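Local coordinates for uncharacterized protein, DUF633, LMOf2365_1472 (Listeria monocytogenes str. 4b F2365, PDB 3GNL) that is of unknown function but probably methylates N1 of adenine 22 in tRNA, using a Rossmann-like methyltransferase domain, at residues S17-T20 and K21-I25; G29-H32 and A33-P36; P179-L182 and K183-S186. One frame throughout, in Å; residues are numbered along the deposited sequence.

Interaction 1. Residues S17-T20 and K21-I25; sequences SYIT and KNERI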
ATOM      1  N   SER A  17      11.240   6.365   1.874  1.00 22.31           N
ATOM      2  CA  SER A  17      11.419   7.542   2.754  1.00 22.96           C
ATOM      3  C   SER A  17      10.883   7.269   4.164  1.00 23.85           C
ATOM      4  O   SER A  17      11.181   8.026   5.090  1.00 25.00           O
ATOM      5  CB  SER A  17      10.739   8.791   2.178  1.00 23.65           C
ATOM      6  OG  SER A  17       9.351   8.739   2.393  1.00 23.88           O
ATOM      7  N   TYR A  18      10.076   6.225   4.325  1.00 21.86           N
ATOM      8  CA  TYR A  18       9.513   5.832   5.607  1.00 22.88           C
ATOM      9  C   TYR A  18      10.373   4.841   6.359  1.00 22.56           C
ATOM     10  O   TYR A  18      10.013   4.422   7.446  1.00 25.72           O
ATOM     11  CB  TYR A  18       8.091   5.316   5.428  1.00 22.72           C
ATOM     12  CG  TYR A  18       7.148   6.414   4.946  1.00 23.98           C
ATOM     13  CD1 TYR A  18       6.841   7.512   5.771  1.00 23.37           C
ATOM     14  CD2 TYR A  18       6.561   6.337   3.688  1.00 24.98           C
ATOM     15  CE1 TYR A  18       5.969   8.526   5.335  1.00 23.83           C
ATOM     16  CE2 TYR A  18       5.656   7.349   3.228  1.00 25.15           C
ATOM     17  CZ  TYR A  18       5.369   8.416   4.074  1.00 26.32           C
ATOM     18  OH  TYR A  18       4.501   9.413   3.644  1.00 25.87           O
ATOM     19  N   ILE A  19      11.529   4.500   5.785  1.00 22.48           N
ATOM     20  CA  ILE A  19      12.494   3.604   6.474  1.00 23.48           C
ATOM     21  C   ILE A  19      13.567   4.552   6.975  1.00 23.33           C
ATOM     22  O   ILE A  19      14.218   5.185   6.192  1.00 24.21           O
ATOM     23  CB  ILE A  19      13.127   2.610   5.472  1.00 22.83           C
ATOM     24  CG1 ILE A  19      12.038   1.688   4.891  1.00 21.70           C
ATOM     25  CG2 ILE A  19      14.230   1.778   6.150  1.00 24.98           C
ATOM     26  CD1 ILE A  19      12.475   0.823   3.683  1.00 22.57           C
ATOM     27  N   THR A  20      13.721   4.685   8.299  1.00 26.46           N
ATOM     28  CA  THR A  20      14.493   5.809   8.831  1.00 29.45           C
ATOM     29  C   THR A  20      15.469   5.472   9.952  1.00 30.25           C
ATOM     30  O   THR A  20      16.339   6.281  10.272  1.00 33.48           O
ATOM     31  CB  THR A  20      13.517   6.936   9.383  1.00 30.45           C
ATOM     32  OG1 THR A  20      12.671   6.366  10.382  1.00 33.95           O
ATOM     33  CG2 THR A  20      12.677   7.530   8.256  1.00 32.59           C
ATOM     34  N   LYS A  21      15.301   4.325  10.566  1.00 28.10           N
ATOM     35  CA  LYS A  21      15.941   4.087  11.872  1.00 30.77           C
ATOM     36  C   LYS A  21      16.982   2.972  11.833  1.00 30.57           C
ATOM     37  O   LYS A  21      17.119   2.200  12.802  1.00 32.48           O
ATOM     38  CB  LYS A  21      14.875   3.764  12.904  1.00 33.32           C
ATOM     39  CG  LYS A  21      13.854   4.888  13.126  1.00 36.07           C
ATOM     40  CD  LYS A  21      12.525   4.309  13.609  1.00 39.23           C
ATOM     41  CE  LYS A  21      12.680   3.590  14.942  1.00 41.97           C
ATOM     42  NZ  LYS A  21      11.538   2.690  15.212  1.00 43.72           N
ATOM     43  N   ASN A  22      17.693   2.862  10.710  1.00 29.31           N
ATOM     44  CA  ASN A  22      18.674   1.769  10.551  1.00 30.52           C
ATOM     45  C   ASN A  22      18.010   0.410  10.923  1.00 30.82           C
ATOM     46  O   ASN A  22      18.502  -0.358  11.741  1.00 32.41           O
ATOM     47  CB  ASN A  22      19.933   2.062  11.400  1.00 32.16           C
ATOM     48  CG  ASN A  22      21.111   1.145  11.062  1.00 33.13           C
ATOM     49  OD1 ASN A  22      21.698   0.537  11.959  1.00 35.66           O
ATOM     50  ND2 ASN A  22      21.474   1.061   9.776  1.00 32.61           N
ATOM     51  N   GLU A  23      16.876   0.136  10.269  1.00 29.89           N
ATOM     52  CA  GLU A  23      15.960  -0.984  10.562  1.00 28.07           C
ATOM     53  C   GLU A  23      16.307  -2.306   9.854  1.00 26.17           C
ATOM     54  O   GLU A  23      16.994  -2.293   8.835  1.00 26.58           O
ATOM     55  CB  GLU A  23      14.517  -0.543  10.128  1.00 29.04           C
ATOM     56  CG  GLU A  23      14.367   1.020  10.212  1.00 28.91           C
ATOM     57  CD  GLU A  23      12.988   1.549   9.853  1.00 30.52           C
ATOM     58  OE1 GLU A  23      12.192   0.779   9.289  1.00 30.59           O
ATOM     59  OE2 GLU A  23      12.751   2.756  10.102  1.00 32.48           O
ATOM     60  N   ARG A  24      15.835  -3.424  10.397  1.00 24.74           N
ATOM     61  CA  ARG A  24      15.846  -4.714   9.702  1.00 23.42           C
ATOM     62  C   ARG A  24      14.520  -4.827   8.931  1.00 24.15           C
ATOM     63  O   ARG A  24      13.419  -4.831   9.536  1.00 24.08           O
ATOM     64  CB  ARG A  24      16.059  -5.905  10.649  1.00 27.13           C
ATOM     65  CG  ARG A  24      17.392  -5.785  11.388  1.00 26.43           C
ATOM     66  CD  ARG A  24      17.534  -6.883  12.440  1.00 28.99           C
ATOM     67  NE  ARG A  24      17.591  -8.226  11.873  1.00 30.35           N
ATOM     68  CZ  ARG A  24      18.652  -8.776  11.273  1.00 31.78           C
ATOM     69  NH1 ARG A  24      19.801  -8.090  11.124  1.00 33.18           N
ATOM     70  NH2 ARG A  24      18.539 -10.004  10.793  1.00 31.67           N
ATOM     71  N   ILE A  25      14.627  -4.837   7.613  1.00 21.40           N
ATOM     72  CA  ILE A  25      13.394  -4.767   6.775  1.00 22.83           C
ATOM     73  C   ILE A  25      13.147  -6.029   5.970  1.00 24.18           C
ATOM     74  O   ILE A  25      14.066  -6.795   5.675  1.00 23.23           O
ATOM     75  CB  ILE A  25      13.417  -3.569   5.844  1.00 22.48           C
ATOM     76  CG1 ILE A  25      14.400  -3.798   4.671  1.00 22.44           C
ATOM     77  CG2 ILE A  25      13.734  -2.231   6.620  1.00 22.10           C
ATOM     78  CD1 ILE A  25      14.397  -2.684   3.610  1.00 22.06           C
TER

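Interaction 2. Residues G29-H32 and A33-P36; sequences GSDH and AYLP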
ATOM      1  N   GLY A  29       7.763  -9.268  -2.435  1.00 20.43           N
ATOM      2  CA  GLY A  29       7.579  -8.979  -3.857  1.00 20.54           C
ATOM      3  C   GLY A  29       8.425  -7.813  -4.305  1.00 18.75           C
ATOM      4  O   GLY A  29       7.980  -6.918  -5.069  1.00 20.35           O
ATOM      5  N   SER A  30       9.675  -7.808  -3.865  1.00 18.68           N
ATOM      6  CA  SER A  30      10.562  -6.664  -4.113  1.00 20.10           C
ATOM      7  C   SER A  30      10.774  -6.417  -5.597  1.00 22.61           C
ATOM      8  O   SER A  30      10.991  -7.363  -6.383  1.00 23.26           O
ATOM      9  CB  SER A  30      11.912  -7.009  -3.493  1.00 20.87           C
ATOM     10  OG  SER A  30      12.756  -5.879  -3.531  1.00 22.85           O
ATOM     11  N   ASP A  31      10.734  -5.155  -5.997  1.00 19.70           N
ATOM     12  CA  ASP A  31      10.991  -4.785  -7.367  1.00 19.13           C
ATOM     13  C   ASP A  31      12.500  -4.788  -7.608  1.00 22.45           C
ATOM     14  O   ASP A  31      13.147  -3.776  -7.322  1.00 20.81           O
ATOM     15  CB  ASP A  31      10.386  -3.391  -7.604  1.00 23.72           C
ATOM     16  CG  ASP A  31      10.428  -2.977  -9.053  1.00 26.57           C
ATOM     17  OD1 ASP A  31      11.068  -3.676  -9.881  1.00 28.63           O
ATOM     18  OD2 ASP A  31       9.836  -1.919  -9.362  1.00 28.02           O
ATOM     19  N   HIS A  32      13.068  -5.893  -8.121  1.00 21.56           N
ATOM     20  CA  HIS A  32      14.519  -6.018  -8.347  1.00 23.50           C
ATOM     21  C   HIS A  32      15.424  -5.768  -7.128  1.00 21.97           C
ATOM     22  O   HIS A  32      16.639  -5.620  -7.292  1.00 23.20           O
ATOM     23  CB  HIS A  32      14.986  -5.156  -9.502  1.00 22.86           C
ATOM     24  CG  HIS A  32      14.415  -5.549 -10.839  1.00 26.69           C
ATOM     25  ND1 HIS A  32      13.086  -5.381 -11.159  1.00 26.82           N
ATOM     26  CD2 HIS A  32      15.007  -6.068 -11.938  1.00 28.63           C
ATOM     27  CE1 HIS A  32      12.875  -5.809 -12.398  1.00 29.72           C
ATOM     28  NE2 HIS A  32      14.029  -6.214 -12.896  1.00 29.60           N
ATOM     29  N   ALA A  33      14.856  -5.801  -5.915  1.00 18.54           N
ATOM     30  CA  ALA A  33      15.592  -5.448  -4.705  1.00 20.22           C
ATOM     31  C   ALA A  33      16.127  -4.013  -4.795  1.00 20.63           C
ATOM     32  O   ALA A  33      17.069  -3.707  -4.043  1.00 17.94           O
ATOM     33  CB  ALA A  33      16.736  -6.450  -4.467  1.00 20.95           C
ATOM     34  N   TYR A  34      15.578  -3.166  -5.666  1.00 19.84           N
ATOM     35  CA  TYR A  34      16.072  -1.785  -5.772  1.00 19.54           C
ATOM     36  C   TYR A  34      15.934  -1.080  -4.426  1.00 19.37           C
ATOM     37  O   TYR A  34      16.896  -0.406  -3.956  1.00 19.18           O
ATOM     38  CB  TYR A  34      15.290  -0.955  -6.798  1.00 20.76           C
ATOM     39  CG  TYR A  34      15.448  -1.329  -8.241  1.00 24.33           C
ATOM     40  CD1 TYR A  34      16.678  -1.713  -8.751  1.00 25.42           C
ATOM     41  CD2 TYR A  34      14.356  -1.270  -9.096  1.00 26.19           C
ATOM     42  CE1 TYR A  34      16.822  -2.037 -10.113  1.00 27.10           C
ATOM     43  CE2 TYR A  34      14.484  -1.615 -10.456  1.00 26.31           C
ATOM     44  CZ  TYR A  34      15.730  -2.003 -10.926  1.00 27.21           C
ATOM     45  OH  TYR A  34      15.867  -2.334 -12.249  1.00 29.32           O
ATOM     46  N   LEU A  35      14.754  -1.197  -3.820  1.00 19.30           N
ATOM     47  CA  LEU A  35      14.511  -0.520  -2.544  1.00 19.52           C
ATOM     48  C   LEU A  35      15.415  -1.022  -1.407  1.00 19.15           C
ATOM     49  O   LEU A  35      16.041  -0.197  -0.728  1.00 18.29           O
ATOM     50  CB  LEU A  35      13.004  -0.510  -2.228  1.00 20.43           C
ATOM     51  CG  LEU A  35      12.592   0.077  -0.879  1.00 21.11           C
ATOM     52  CD1 LEU A  35      11.166   0.663  -0.954  1.00 23.41           C
ATOM     53  CD2 LEU A  35      12.718  -0.868   0.269  1.00 23.39           C
ATOM     54  N   PRO A  36      15.557  -2.342  -1.216  1.00 18.66           N
ATOM     55  CA  PRO A  36      16.500  -2.860  -0.212  1.00 19.42           C
ATOM     56  C   PRO A  36      17.898  -2.383  -0.460  1.00 19.75           C
ATOM     57  O   PRO A  36      18.596  -2.000   0.493  1.00 20.21           O
ATOM     58  CB  PRO A  36      16.409  -4.361  -0.402  1.00 19.93           C
ATOM     59  CG  PRO A  36      14.995  -4.592  -0.898  1.00 21.59           C
ATOM     60  CD  PRO A  36      14.697  -3.400  -1.771  1.00 18.09           C
TER
HETATM   61  O   HOH W   1      12.534  -2.131  -5.144  1.00 20.32           O

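Interaction 3. Residues P179-L182 and K183-S186; sequences PCLL and KEQS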
ATOM      1  N   PRO A 179      -6.964   8.422   6.639  1.00 19.98           N
ATOM      2  CA  PRO A 179      -7.064   9.440   7.683  1.00 19.81           C
ATOM      3  C   PRO A 179      -6.055  10.585   7.585  1.00 21.54           C
ATOM      4  O   PRO A 179      -6.385  11.704   7.925  1.00 23.74           O
ATOM      5  CB  PRO A 179      -6.875   8.634   8.989  1.00 21.14           C
ATOM      6  CG  PRO A 179      -5.997   7.474   8.538  1.00 20.69           C
ATOM      7  CD  PRO A 179      -6.556   7.104   7.140  1.00 20.57           C
ATOM      8  N   CYS A 180      -4.839  10.303   7.124  1.00 20.69           N
ATOM      9  CA  CYS A 180      -3.843  11.344   6.947  1.00 21.55           C
ATOM     10  C   CYS A 180      -4.096  12.104   5.668  1.00 20.94           C
ATOM     11  O   CYS A 180      -3.973  13.329   5.635  1.00 23.37           O
ATOM     12  CB  CYS A 180      -2.423  10.736   6.939  1.00 22.55           C
ATOM     13  SG  CYS A 180      -2.027   9.654   8.407  1.00 24.79           S
ATOM     14  N   LEU A 181      -4.463  11.378   4.608  1.00 21.20           N
ATOM     15  CA  LEU A 181      -4.681  12.014   3.326  1.00 19.89           C
ATOM     16  C   LEU A 181      -5.853  12.982   3.376  1.00 21.22           C
ATOM     17  O   LEU A 181      -5.833  14.054   2.747  1.00 21.39           O
ATOM     18  CB  LEU A 181      -4.944  10.969   2.226  1.00 18.66           C
ATOM     19  CG  LEU A 181      -3.773   9.995   1.952  1.00 17.29           C
ATOM     20  CD1 LEU A 181      -4.196   9.014   0.856  1.00 18.53           C
ATOM     21  CD2 LEU A 181      -2.489  10.687   1.560  1.00 20.89           C
ATOM     22  N   LEU A 182      -6.868  12.618   4.138  1.00 21.50           N
ATOM     23  CA  LEU A 182      -8.007  13.547   4.136  1.00 25.21           C
ATOM     24  C   LEU A 182      -7.793  14.803   4.997  1.00 28.79           C
ATOM     25  O   LEU A 182      -8.459  15.796   4.773  1.00 28.47           O
ATOM     26  CB  LEU A 182      -9.326  12.829   4.421  1.00 26.93           C
ATOM     27  CG  LEU A 182      -9.591  12.329   5.820  1.00 27.18           C
ATOM     28  CD1 LEU A 182     -10.180  13.467   6.695  1.00 29.11           C
ATOM     29  CD2 LEU A 182     -10.578  11.180   5.711  1.00 25.65           C
ATOM     30  N   LYS A 183      -6.877  14.748   5.961  1.00 28.47           N
ATOM     31  CA  LYS A 183      -6.438  15.958   6.677  1.00 30.79           C
ATOM     32  C   LYS A 183      -5.589  16.885   5.787  1.00 30.01           C
ATOM     33  O   LYS A 183      -5.755  18.104   5.784  1.00 32.04           O
ATOM     34  CB  LYS A 183      -5.674  15.612   7.961  1.00 32.96           C
ATOM     35  CG  LYS A 183      -6.502  14.993   9.083  1.00 36.41           C
ATOM     36  CD  LYS A 183      -5.816  15.279  10.428  1.00 39.44           C
ATOM     37  CE  LYS A 183      -5.965  14.129  11.422  1.00 40.55           C
ATOM     38  NZ  LYS A 183      -4.750  14.017  12.295  1.00 42.56           N
ATOM     39  N   GLU A 184      -4.692  16.280   5.023  1.00 27.71           N
ATOM     40  CA  GLU A 184      -3.769  16.979   4.157  1.00 28.13           C
ATOM     41  C   GLU A 184      -4.478  17.670   2.984  1.00 26.52           C
ATOM     42  O   GLU A 184      -4.136  18.801   2.634  1.00 28.16           O
ATOM     43  CB  GLU A 184      -2.749  15.984   3.640  1.00 28.64           C
ATOM     44  CG  GLU A 184      -1.708  16.615   2.745  1.00 29.35           C
ATOM     45  CD  GLU A 184      -0.822  15.607   1.973  1.00 31.64           C
ATOM     46  OE1 GLU A 184      -1.216  14.419   1.716  1.00 29.73           O
ATOM     47  OE2 GLU A 184       0.302  16.041   1.596  1.00 35.51           O
ATOM     48  N   GLN A 185      -5.452  16.970   2.374  1.00 25.11           N
ATOM     49  CA  GLN A 185      -6.164  17.497   1.207  1.00 27.29           C
ATOM     50  C   GLN A 185      -5.196  18.067   0.148  1.00 24.38           C
ATOM     51  O   GLN A 185      -5.364  19.212  -0.310  1.00 25.88           O
ATOM     52  CB  GLN A 185      -7.184  18.589   1.629  1.00 30.85           C
ATOM     53  CG  GLN A 185      -8.303  18.161   2.564  1.00 32.52           C
ATOM     54  CD  GLN A 185      -9.448  17.474   1.826  1.00 32.77           C
ATOM     55  OE1 GLN A 185      -9.630  17.669   0.619  1.00 34.04           O
ATOM     56  NE2 GLN A 185     -10.234  16.696   2.548  1.00 32.55           N
ATOM     57  N   SER A 186      -4.193  17.299  -0.284  1.00 21.46           N
ATOM     58  CA  SER A 186      -3.288  17.792  -1.316  1.00 21.58           C
ATOM     59  C   SER A 186      -3.982  17.984  -2.668  1.00 22.37           C
ATOM     60  O   SER A 186      -5.109  17.504  -2.865  1.00 21.46           O
ATOM     61  CB  SER A 186      -2.138  16.829  -1.476  1.00 22.05           C
ATOM     62  OG  SER A 186      -2.572  15.705  -2.221  1.00 23.02           O
TER
HETATM   63  O   HOH W   2      -3.851  14.553   0.640  1.00 20.71           O

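Interaction 1. Residues S17-T20 and K21-I25
The flat group that joins the two sides here is the carboxylate of E23, which reaches back to the backbone amides of T20 and K21. Over its plane comes the amide of T20, 61° out of it, in a nearly straight bond of 2.8 Å from N of T20 to OE2 of E23. Close to that plane, on the anti side of the same oxygen, sits the amide of K21, with its N 3.0 Å from OE2 of E23. CG2 of I19 lies over the same face as the T20 amide, 3.9 Å from OE1 of E23. An extended chain beyond CG carries the acid to the two amides, although chi1 of E23, at -28°, is displaced from a staggered value. Nearby, I19 and I25 cross at about a right angle, CD1 of I19 lying 4.0 Å from CD1 of I25. Beyond these residues, OE2 of E23 also has a salt bridge to K120, and OE1 a hydrogen bond to T93. A buried carboxylate at the start of strand 23-28 is thus met by two amides, a lysine and a hydroxyl, surroundings that should stabilise its negative charge where the loop after helix 10-16 enters the sheet.

Interaction 2. Residues G29-H32 and A33-P36
H32 and Y34 make the aromatic part of this contact. CB of H32 sits over the centre of the Y34 ring, a CH-pi contact 3.5 Å from the centroid, 11° off the normal. The two side chains lie side by side, pointing the same way, with ring planes at 7° but slid apart so that they barely overlap; Y34 OH lies over the rim of one imidazole face, 3.8 Å from CG of H32. With CG of Y34 beside its own backbone N (chi1 -68°), the phenol swings back over H32.

Among the polar links, a type I' turn from D31 to Y34 is closed by N of Y34 and O of D31, 3.0 Å apart. The same carbonyl accepts from a water that in turn accepts from N of L35. ND1 of H32 donates to OD1 of D31 at 2.9 Å, near the imidazole plane, which should limit ring rotation.

S30 OG packs 3.6 Å from CD of P36 and is hydrogen-bonded to D27. In Rossmann-like methyltransferases this loop after the first strand usually lines the cofactor site. It joins strand 23-28 to helix 34-41: A33, the N-cap residue, lies against helix 55-67, L35 against helix 10-16, and P36 against strand 45-52.

Interaction 3. Residues P179-L182 and K183-S186
Across these residues the backbone makes the last helical turn, with N of E184 bonded to O of C180 at 3.1 Å and N of Q185 to O of L181 at 3.0 Å, before Q185 takes a positive phi of 48° and leaves the helix. The side chain of Q185 folds back on that end: bent at chi2 (-81°), it brings NE2 to within 3.0 Å of O of L182. The amide nitrogen meets this carbonyl in its plane, on a lone pair, though the hydrogen bond is bent, at 138°; Q185 OE1 turns to K190. E184 runs out extended alongside L181, both pointing the same way, and its OE1 comes 3.9 Å from CD2 of L181. A water bridges the two, donating to O of L181 and to OE1 of E184 and accepting from N of S186, 2.9 Å from the water. O of L181 is therefore gripped twice, by Q185 N and by the water. K183 lays its CG 3.5 Å from O of P179. On the buried side P179 and L181 meet strand 141-151 and helix 129-139, while L181 and L182 touch F189. The arrangement is a helix-to-helix junction: helix 179-184 ends at Q185, in the left-handed helical region, and S186 serves as N-cap of helix 187-208, its OG accepting from N of F189.

How the interactions relate
Interactions 1 and 2 belong to the same part of the Rossmann-like sheet: strand 23-28 begins in one and leads into the other, and the two touch where L35 CD2 lies 3.8 Å from I19 CD1. Interaction 3 stands apart, its centre about 28 Å from that of interaction 2 and on the opposite side of the chain's centre. All three are partly buried; interactions 1 and 3 include exposed residues, whereas those touching in interaction 2 are buried or partly exposed. Residues 17-25 rely on a buried carboxylate, 29-36 on a CH-pi contact and a turn with a histidine-aspartate bond, and 179-186 on carbonyls at a helix end. A water bridges backbone groups in interaction 2, and in interaction 3 a carboxylate as well.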